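Local coordinates for putative cobalamin synthesis related protein (PDB 2NPN), which probably acts as an S-adenosylmethionine-dependent methyltransferase of cobalamin biosynthesis, perhaps as a deacetylating precorrin-6A synthase, at residues 195-208 with 238-251. Sequence-based numbering, arbitrary orientation.
Sequences VATEHTYMWWGAFL and HGWIMDTYLLRELD. With MG (magnesium ion), chain B; SAM (S-adenosylmethionine), chain C.
Thr-200 to Ala-206 and Asp-243 to Glu-249 pair as antiparallel strands, illustrating how two inner, neighbouring strands of the mixed sheet in a tetrapyrrole methylase can supply part of an S-adenosylmethionine pocket at one end. Backbone hydrogen bonds run from Leu-250 N to His-199 O through to Phe-207 N, which meets Met-242 O at 3.2 Å.

Among polar side chains, Glu-249 bends at chi2 (73°) and turns its carboxylate back over the 197-200 turn: OE1 accepts from Thr-200 OG1 at 2.8 Å and OE2 from Thr-197 OG1, both on their syn sides. Trp-204 NE1 donates to the anti lone pair of Asp-243 OD2 at 2.8 Å, and Lys-231 of helix 220-238 forms a salt bridge with the same oxygen.

Apolar contacts follow the two faces. SE of Met-202, a selenomethionine, lies 3.7 Å from Tyr-245 CD1 in an oblique Met-aromatic contact, while on the opposite face the Trp-203 ring meets Arg-248 CB at its edge. Beyond the strands, Phe-207 points its edge at the Trp-240 face, planes 83° apart.

The cofactor's adenine is read by Leu-208 N, hydrogen-bonded to N1, and by Thr-244 OG1, likewise to N3. At the far end, Leu-250 O binds magnesium at 2.3 Å, with Tyr-219 OH as a second ligand.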
loop_
_atom_site.group_PDB
_atom_site.type_symbol
_atom_site.label_atom_id
_atom_site.label_comp_id
_atom_site.label_asym_id
_atom_site.label_seq_id
_atom_site.Cartn_x
_atom_site.Cartn_y
_atom_site.Cartn_z
ATOM N N VAL A 195 -24.126 -1.742 -2.788
ATOM C CA VAL A 195 -24.391 -0.365 -3.200
ATOM C C VAL A 195 -24.733 -0.189 -4.679
ATOM O O VAL A 195 -25.071 0.901 -5.113
ATOM C CB VAL A 195 -23.206 0.551 -2.877
ATOM C CG1 VAL A 195 -22.957 0.536 -1.368
ATOM C CG2 VAL A 195 -21.932 0.125 -3.609
ATOM N N ALA A 196 -24.607 -1.256 -5.448
ATOM C CA ALA A 196 -24.859 -1.168 -6.896
ATOM C C ALA A 196 -26.310 -0.897 -7.254
ATOM O O ALA A 196 -27.244 -1.334 -6.578
ATOM C CB ALA A 196 -24.364 -2.440 -7.580
ATOM N N THR A 197 -26.477 -0.128 -8.330
ATOM C CA THR A 197 -27.720 -0.004 -9.076
ATOM C C THR A 197 -27.517 -0.664 -10.443
ATOM O O THR A 197 -26.410 -1.138 -10.755
ATOM C CB THR A 197 -28.121 1.474 -9.349
ATOM O OG1 THR A 197 -27.311 2.003 -10.417
ATOM C CG2 THR A 197 -27.995 2.339 -8.088
ATOM N N GLU A 198 -28.555 -0.613 -11.280
ATOM C CA GLU A 198 -28.418 -1.198 -12.621
ATOM C C GLU A 198 -27.341 -0.501 -13.452
ATOM O O GLU A 198 -26.823 -1.118 -14.387
ATOM C CB GLU A 198 -29.757 -1.264 -13.391
ATOM C CG GLU A 198 -30.275 0.017 -13.921
ATOM C CD GLU A 198 -31.586 -0.107 -14.770
ATOM O OE1 GLU A 198 -31.906 -1.159 -15.403
ATOM O OE2 GLU A 198 -32.348 0.880 -14.766
ATOM N N HIS A 199 -27.010 0.750 -13.118
ATOM C CA HIS A 199 -26.053 1.548 -13.910
ATOM C C HIS A 199 -24.620 1.500 -13.387
ATOM O O HIS A 199 -23.704 2.068 -14.024
ATOM C CB HIS A 199 -26.504 2.980 -13.946
ATOM C CG HIS A 199 -27.834 3.142 -14.595
ATOM N ND1 HIS A 199 -28.087 2.741 -15.898
ATOM C CD2 HIS A 199 -28.997 3.625 -14.115
ATOM C CE1 HIS A 199 -29.343 3.014 -16.195
ATOM N NE2 HIS A 199 -29.930 3.525 -15.123
ATOM N N THR A 200 -24.403 0.851 -12.237
ATOM C CA THR A 200 -23.074 0.847 -11.616
ATOM C C THR A 200 -22.136 -0.069 -12.373
ATOM O O THR A 200 -22.423 -1.280 -12.512
ATOM C CB THR A 200 -23.165 0.372 -10.164
ATOM O OG1 THR A 200 -24.207 1.095 -9.495
ATOM C CG2 THR A 200 -21.783 0.543 -9.472
ATOM N N TYR A 201 -21.022 0.495 -12.832
ATOM C CA TYR A 201 -19.999 -0.253 -13.562
ATOM C C TYR A 201 -18.809 -0.432 -12.605
ATOM O O TYR A 201 -18.534 0.485 -11.831
ATOM C CB TYR A 201 -19.534 0.508 -14.792
ATOM C CG TYR A 201 -18.879 -0.390 -15.807
ATOM C CD1 TYR A 201 -19.638 -1.046 -16.777
ATOM C CD2 TYR A 201 -17.515 -0.553 -15.850
ATOM C CE1 TYR A 201 -19.045 -1.867 -17.700
ATOM C CE2 TYR A 201 -16.915 -1.366 -16.787
ATOM C CZ TYR A 201 -17.682 -2.028 -17.717
ATOM O OH TYR A 201 -17.170 -2.881 -18.703
HETATM N N MSE A 202 -18.116 -1.564 -12.697
HETATM C CA MSE A 202 -16.939 -1.794 -11.859
HETATM C C MSE A 202 -15.738 -2.249 -12.692
HETATM O O MSE A 202 -15.859 -3.089 -13.604
HETATM C CB MSE A 202 -17.238 -2.866 -10.786
HETATM C CG MSE A 202 -16.033 -3.162 -9.902
HETATM SE SE MSE A 202 -16.435 -4.329 -8.354
HETATM C CE MSE A 202 -17.142 -5.874 -9.282
ATOM N N TRP A 203 -14.574 -1.655 -12.365
ATOM C CA TRP A 203 -13.287 -2.173 -12.749
ATOM C C TRP A 203 -12.563 -2.671 -11.505
ATOM O O TRP A 203 -12.376 -1.921 -10.560
ATOM C CB TRP A 203 -12.450 -1.113 -13.412
ATOM C CG TRP A 203 -12.993 -0.600 -14.725
ATOM C CD1 TRP A 203 -12.681 -1.028 -15.984
ATOM C CD2 TRP A 203 -13.899 0.494 -14.892
ATOM N NE1 TRP A 203 -13.350 -0.270 -16.930
ATOM C CE2 TRP A 203 -14.085 0.678 -16.282
ATOM C CE3 TRP A 203 -14.569 1.348 -13.996
ATOM C CZ2 TRP A 203 -14.900 1.708 -16.791
ATOM C CZ3 TRP A 203 -15.367 2.365 -14.521
ATOM C CH2 TRP A 203 -15.529 2.524 -15.897
ATOM N N TRP A 204 -12.196 -3.953 -11.510
ATOM C CA TRP A 204 -11.681 -4.646 -10.332
ATOM C C TRP A 204 -10.336 -5.265 -10.649
ATOM O O TRP A 204 -10.049 -5.687 -11.783
ATOM C CB TRP A 204 -12.707 -5.686 -9.879
ATOM C CG TRP A 204 -12.393 -6.491 -8.712
ATOM C CD1 TRP A 204 -12.748 -6.229 -7.412
ATOM C CD2 TRP A 204 -11.703 -7.760 -8.684
ATOM N NE1 TRP A 204 -12.311 -7.239 -6.590
ATOM C CE2 TRP A 204 -11.663 -8.186 -7.335
ATOM C CE3 TRP A 204 -11.100 -8.571 -9.663
ATOM C CZ2 TRP A 204 -11.103 -9.416 -6.956
ATOM C CZ3 TRP A 204 -10.510 -9.757 -9.268
ATOM C CH2 TRP A 204 -10.521 -10.171 -7.928
ATOM N N GLY A 205 -9.471 -5.334 -9.633
ATOM C CA GLY A 205 -8.254 -6.066 -9.782
ATOM C C GLY A 205 -7.692 -6.550 -8.473
ATOM O O GLY A 205 -7.795 -5.871 -7.454
ATOM N N ALA A 206 -7.047 -7.712 -8.542
ATOM C CA ALA A 206 -6.370 -8.308 -7.404
ATOM C C ALA A 206 -4.952 -8.652 -7.777
ATOM O O ALA A 206 -4.655 -8.945 -8.923
ATOM C CB ALA A 206 -7.114 -9.532 -6.903
ATOM N N PHE A 207 -4.057 -8.564 -6.789
ATOM C CA PHE A 207 -2.644 -8.880 -6.983
ATOM C C PHE A 207 -2.089 -8.052 -8.147
ATOM O O PHE A 207 -1.273 -8.537 -8.943
ATOM C CB PHE A 207 -2.471 -10.389 -7.240
ATOM C CG PHE A 207 -3.162 -11.274 -6.218
ATOM C CD1 PHE A 207 -2.730 -11.282 -4.886
ATOM C CD2 PHE A 207 -4.187 -12.099 -6.584
ATOM C CE1 PHE A 207 -3.320 -12.101 -3.932
ATOM C CE2 PHE A 207 -4.812 -12.947 -5.624
ATOM C CZ PHE A 207 -4.373 -12.922 -4.311
ATOM N N LEU A 208 -2.517 -6.797 -8.210
ATOM C CA LEU A 208 -2.133 -5.904 -9.285
ATOM C C LEU A 208 -0.629 -5.729 -9.368
ATOM O O LEU A 208 0.035 -5.619 -8.328
ATOM C CB LEU A 208 -2.748 -4.516 -9.080
ATOM C CG LEU A 208 -4.240 -4.459 -9.254
ATOM C CD1 LEU A 208 -4.782 -3.206 -8.605
ATOM C CD2 LEU A 208 -4.641 -4.513 -10.725
ATOM N N HIS A 238 -4.617 -18.622 -2.140
ATOM C CA HIS A 238 -3.386 -17.907 -1.802
ATOM C C HIS A 238 -3.212 -17.708 -0.312
ATOM O O HIS A 238 -2.113 -17.408 0.146
ATOM C CB HIS A 238 -3.351 -16.512 -2.475
ATOM C CG HIS A 238 -3.181 -16.545 -3.964
ATOM N ND1 HIS A 238 -1.945 -16.565 -4.572
ATOM C CD2 HIS A 238 -4.091 -16.528 -4.967
ATOM C CE1 HIS A 238 -2.100 -16.575 -5.885
ATOM N NE2 HIS A 238 -3.393 -16.551 -6.152
ATOM N N GLY A 239 -4.299 -17.813 0.441
ATOM C CA GLY A 239 -4.267 -17.568 1.883
ATOM C C GLY A 239 -4.670 -16.159 2.236
ATOM O O GLY A 239 -4.877 -15.838 3.402
ATOM N N TRP A 240 -4.739 -15.306 1.217
ATOM C CA TRP A 240 -5.051 -13.890 1.386
ATOM C C TRP A 240 -5.365 -13.312 0.019
ATOM O O TRP A 240 -5.107 -13.922 -1.018
ATOM C CB TRP A 240 -3.872 -13.126 1.986
ATOM C CG TRP A 240 -2.628 -13.181 1.127
ATOM C CD1 TRP A 240 -1.709 -14.202 1.091
ATOM C CD2 TRP A 240 -2.154 -12.195 0.192
ATOM N NE1 TRP A 240 -0.714 -13.919 0.191
ATOM C CE2 TRP A 240 -0.944 -12.691 -0.362
ATOM C CE3 TRP A 240 -2.616 -10.946 -0.224
ATOM C CZ2 TRP A 240 -0.224 -11.994 -1.324
ATOM C CZ3 TRP A 240 -1.875 -10.242 -1.165
ATOM C CH2 TRP A 240 -0.697 -10.773 -1.703
ATOM N N ILE A 241 -5.925 -12.115 0.022
ATOM C CA ILE A 241 -6.125 -11.392 -1.234
ATOM C C ILE A 241 -6.127 -9.897 -0.965
ATOM O O ILE A 241 -6.571 -9.477 0.094
ATOM C CB ILE A 241 -7.445 -11.803 -1.956
ATOM C CG1 ILE A 241 -7.577 -11.082 -3.310
ATOM C CG2 ILE A 241 -8.704 -11.512 -1.101
ATOM C CD1 ILE A 241 -8.531 -11.805 -4.217
HETATM N N MSE A 242 -5.577 -9.112 -1.891
HETATM C CA MSE A 242 -5.750 -7.666 -1.837
HETATM C C MSE A 242 -6.315 -7.258 -3.175
HETATM O O MSE A 242 -5.755 -7.624 -4.211
HETATM C CB MSE A 242 -4.449 -6.928 -1.576
HETATM C CG MSE A 242 -3.947 -7.074 -0.147
HETATM SE SE MSE A 242 -2.412 -5.956 0.228
HETATM C CE MSE A 242 -1.236 -6.612 -1.173
ATOM N N ASP A 243 -7.451 -6.579 -3.124
ATOM C CA ASP A 243 -8.120 -6.073 -4.307
ATOM C C ASP A 243 -8.334 -4.566 -4.189
ATOM O O ASP A 243 -8.423 -4.009 -3.070
ATOM C CB ASP A 243 -9.449 -6.791 -4.644
ATOM C CG ASP A 243 -10.566 -6.640 -3.544
ATOM O OD1 ASP A 243 -10.244 -6.311 -2.377
ATOM O OD2 ASP A 243 -11.776 -6.917 -3.824
ATOM N N THR A 244 -8.499 -3.931 -5.351
ATOM C CA THR A 244 -8.870 -2.511 -5.412
ATOM C C THR A 244 -9.863 -2.440 -6.565
ATOM O O THR A 244 -9.739 -3.182 -7.557
ATOM C CB THR A 244 -7.617 -1.610 -5.706
ATOM O OG1 THR A 244 -6.616 -1.760 -4.682
ATOM C CG2 THR A 244 -7.963 -0.098 -5.761
ATOM N N TYR A 245 -10.865 -1.578 -6.446
ATOM C CA TYR A 245 -11.841 -1.469 -7.530
ATOM C C TYR A 245 -12.342 -0.033 -7.636
ATOM O O TYR A 245 -12.272 0.728 -6.688
ATOM C CB TYR A 245 -12.957 -2.487 -7.395
ATOM C CG TYR A 245 -13.726 -2.500 -6.080
ATOM C CD1 TYR A 245 -14.960 -1.849 -5.961
ATOM C CD2 TYR A 245 -13.297 -3.256 -4.978
ATOM C CE1 TYR A 245 -15.707 -1.878 -4.761
ATOM C CE2 TYR A 245 -14.044 -3.292 -3.819
ATOM C CZ TYR A 245 -15.264 -2.613 -3.714
ATOM O OH TYR A 245 -16.025 -2.720 -2.533
ATOM N N LEU A 246 -12.891 0.282 -8.809
ATOM C CA LEU A 246 -13.445 1.599 -9.094
ATOM C C LEU A 246 -14.896 1.366 -9.511
ATOM O O LEU A 246 -15.142 0.496 -10.344
ATOM C CB LEU A 246 -12.675 2.309 -10.217
ATOM C CG LEU A 246 -13.050 3.765 -10.455
ATOM C CD1 LEU A 246 -11.788 4.538 -11.036
ATOM C CD2 LEU A 246 -14.265 3.902 -11.316
ATOM N N LEU A 247 -15.826 2.050 -8.876
ATOM C CA LEU A 247 -17.268 2.015 -9.216
ATOM C C LEU A 247 -17.598 3.344 -9.843
ATOM O O LEU A 247 -17.192 4.404 -9.388
ATOM C CB LEU A 247 -18.102 1.850 -7.948
ATOM C CG LEU A 247 -17.897 0.558 -7.142
ATOM C CD1 LEU A 247 -18.843 0.549 -5.866
ATOM C CD2 LEU A 247 -18.090 -0.637 -7.962
ATOM N N ARG A 248 -18.341 3.273 -10.926
ATOM C CA ARG A 248 -18.766 4.460 -11.665
ATOM C C ARG A 248 -20.208 4.278 -12.078
ATOM O O ARG A 248 -20.564 3.252 -12.657
ATOM C CB ARG A 248 -17.877 4.698 -12.873
ATOM C CG ARG A 248 -18.141 5.980 -13.615
ATOM C CD ARG A 248 -17.044 6.312 -14.619
ATOM N NE ARG A 248 -15.789 6.674 -13.938
ATOM C CZ ARG A 248 -14.553 6.603 -14.444
ATOM N NH1 ARG A 248 -14.330 6.215 -15.712
ATOM N NH2 ARG A 248 -13.518 6.922 -13.696
ATOM N N GLU A 249 -20.994 5.315 -11.853
ATOM C CA GLU A 249 -22.420 5.304 -12.226
ATOM C C GLU A 249 -22.510 5.755 -13.676
ATOM O O GLU A 249 -22.386 6.940 -13.983
ATOM C CB GLU A 249 -23.249 6.198 -11.304
ATOM C CG GLU A 249 -24.694 5.883 -11.357
ATOM C CD GLU A 249 -25.021 4.557 -10.643
ATOM O OE1 GLU A 249 -24.109 3.838 -10.168
ATOM O OE2 GLU A 249 -26.214 4.276 -10.543
ATOM N N LEU A 250 -22.767 4.804 -14.560
ATOM C CA LEU A 250 -22.862 5.053 -16.007
ATOM C C LEU A 250 -24.328 5.156 -16.415
ATOM O O LEU A 250 -24.861 4.341 -17.102
ATOM C CB LEU A 250 -22.106 3.976 -16.784
ATOM C CG LEU A 250 -20.597 3.858 -16.599
ATOM C CD1 LEU A 250 -20.049 2.724 -17.448
ATOM C CD2 LEU A 250 -19.887 5.190 -16.828
ATOM N N ASP A 251 -24.986 6.180 -15.894
ATOM C CA ASP A 251 -26.367 6.440 -16.204
ATOM C C ASP A 251 -26.567 7.512 -17.285
ATOM O O ASP A 251 -25.631 7.907 -18.017
ATOM C CB ASP A 251 -27.096 6.833 -14.913
ATOM C CG ASP A 251 -26.597 8.143 -14.306
ATOM O OD1 ASP A 251 -25.665 8.798 -14.820
ATOM O OD2 ASP A 251 -27.149 8.505 -13.260
ATOM O OXT ASP A 251 -27.703 8.000 -17.435
HETATM MG MG MG B . -24.522 2.563 -18.520
HETATM N N SAM C . 0.139 2.550 0.342
HETATM C CA SAM C . -0.577 1.566 -0.525
HETATM C C SAM C . -0.774 2.102 -1.931
HETATM O O SAM C . -1.351 1.378 -2.786
HETATM O OXT SAM C . -0.322 3.227 -2.223
HETATM C CB SAM C . -1.922 1.167 0.109
HETATM C CG SAM C . -1.786 0.370 1.407
HETATM S SD SAM C . -3.347 -0.240 2.136
HETATM C CE SAM C . -2.611 -0.941 3.641
HETATM C "C5'" SAM C . -3.722 -1.860 1.380
HETATM C "C4'" SAM C . -4.818 -1.816 0.302
HETATM O "O4'" SAM C . -4.264 -1.368 -0.890
HETATM C "C3'" SAM C . -5.437 -3.168 -0.056
HETATM O "O3'" SAM C . -6.455 -3.547 0.835
HETATM C "C2'" SAM C . -5.940 -2.960 -1.459
HETATM O "O2'" SAM C . -7.113 -2.166 -1.432
HETATM C "C1'" SAM C . -4.788 -2.128 -1.982
HETATM N N9 SAM C . -3.724 -2.942 -2.611
HETATM C C8 SAM C . -2.383 -2.917 -2.259
HETATM N N7 SAM C . -1.677 -3.702 -3.076
HETATM C C5 SAM C . -2.549 -4.206 -4.000
HETATM C C6 SAM C . -2.376 -5.015 -5.114
HETATM N N6 SAM C . -1.160 -5.502 -5.471
HETATM N N1 SAM C . -3.487 -5.348 -5.881
HETATM C C2 SAM C . -4.723 -4.812 -5.573
HETATM N N3 SAM C . -4.898 -4.007 -4.481
HETATM C C4 SAM C . -3.830 -3.681 -3.711
#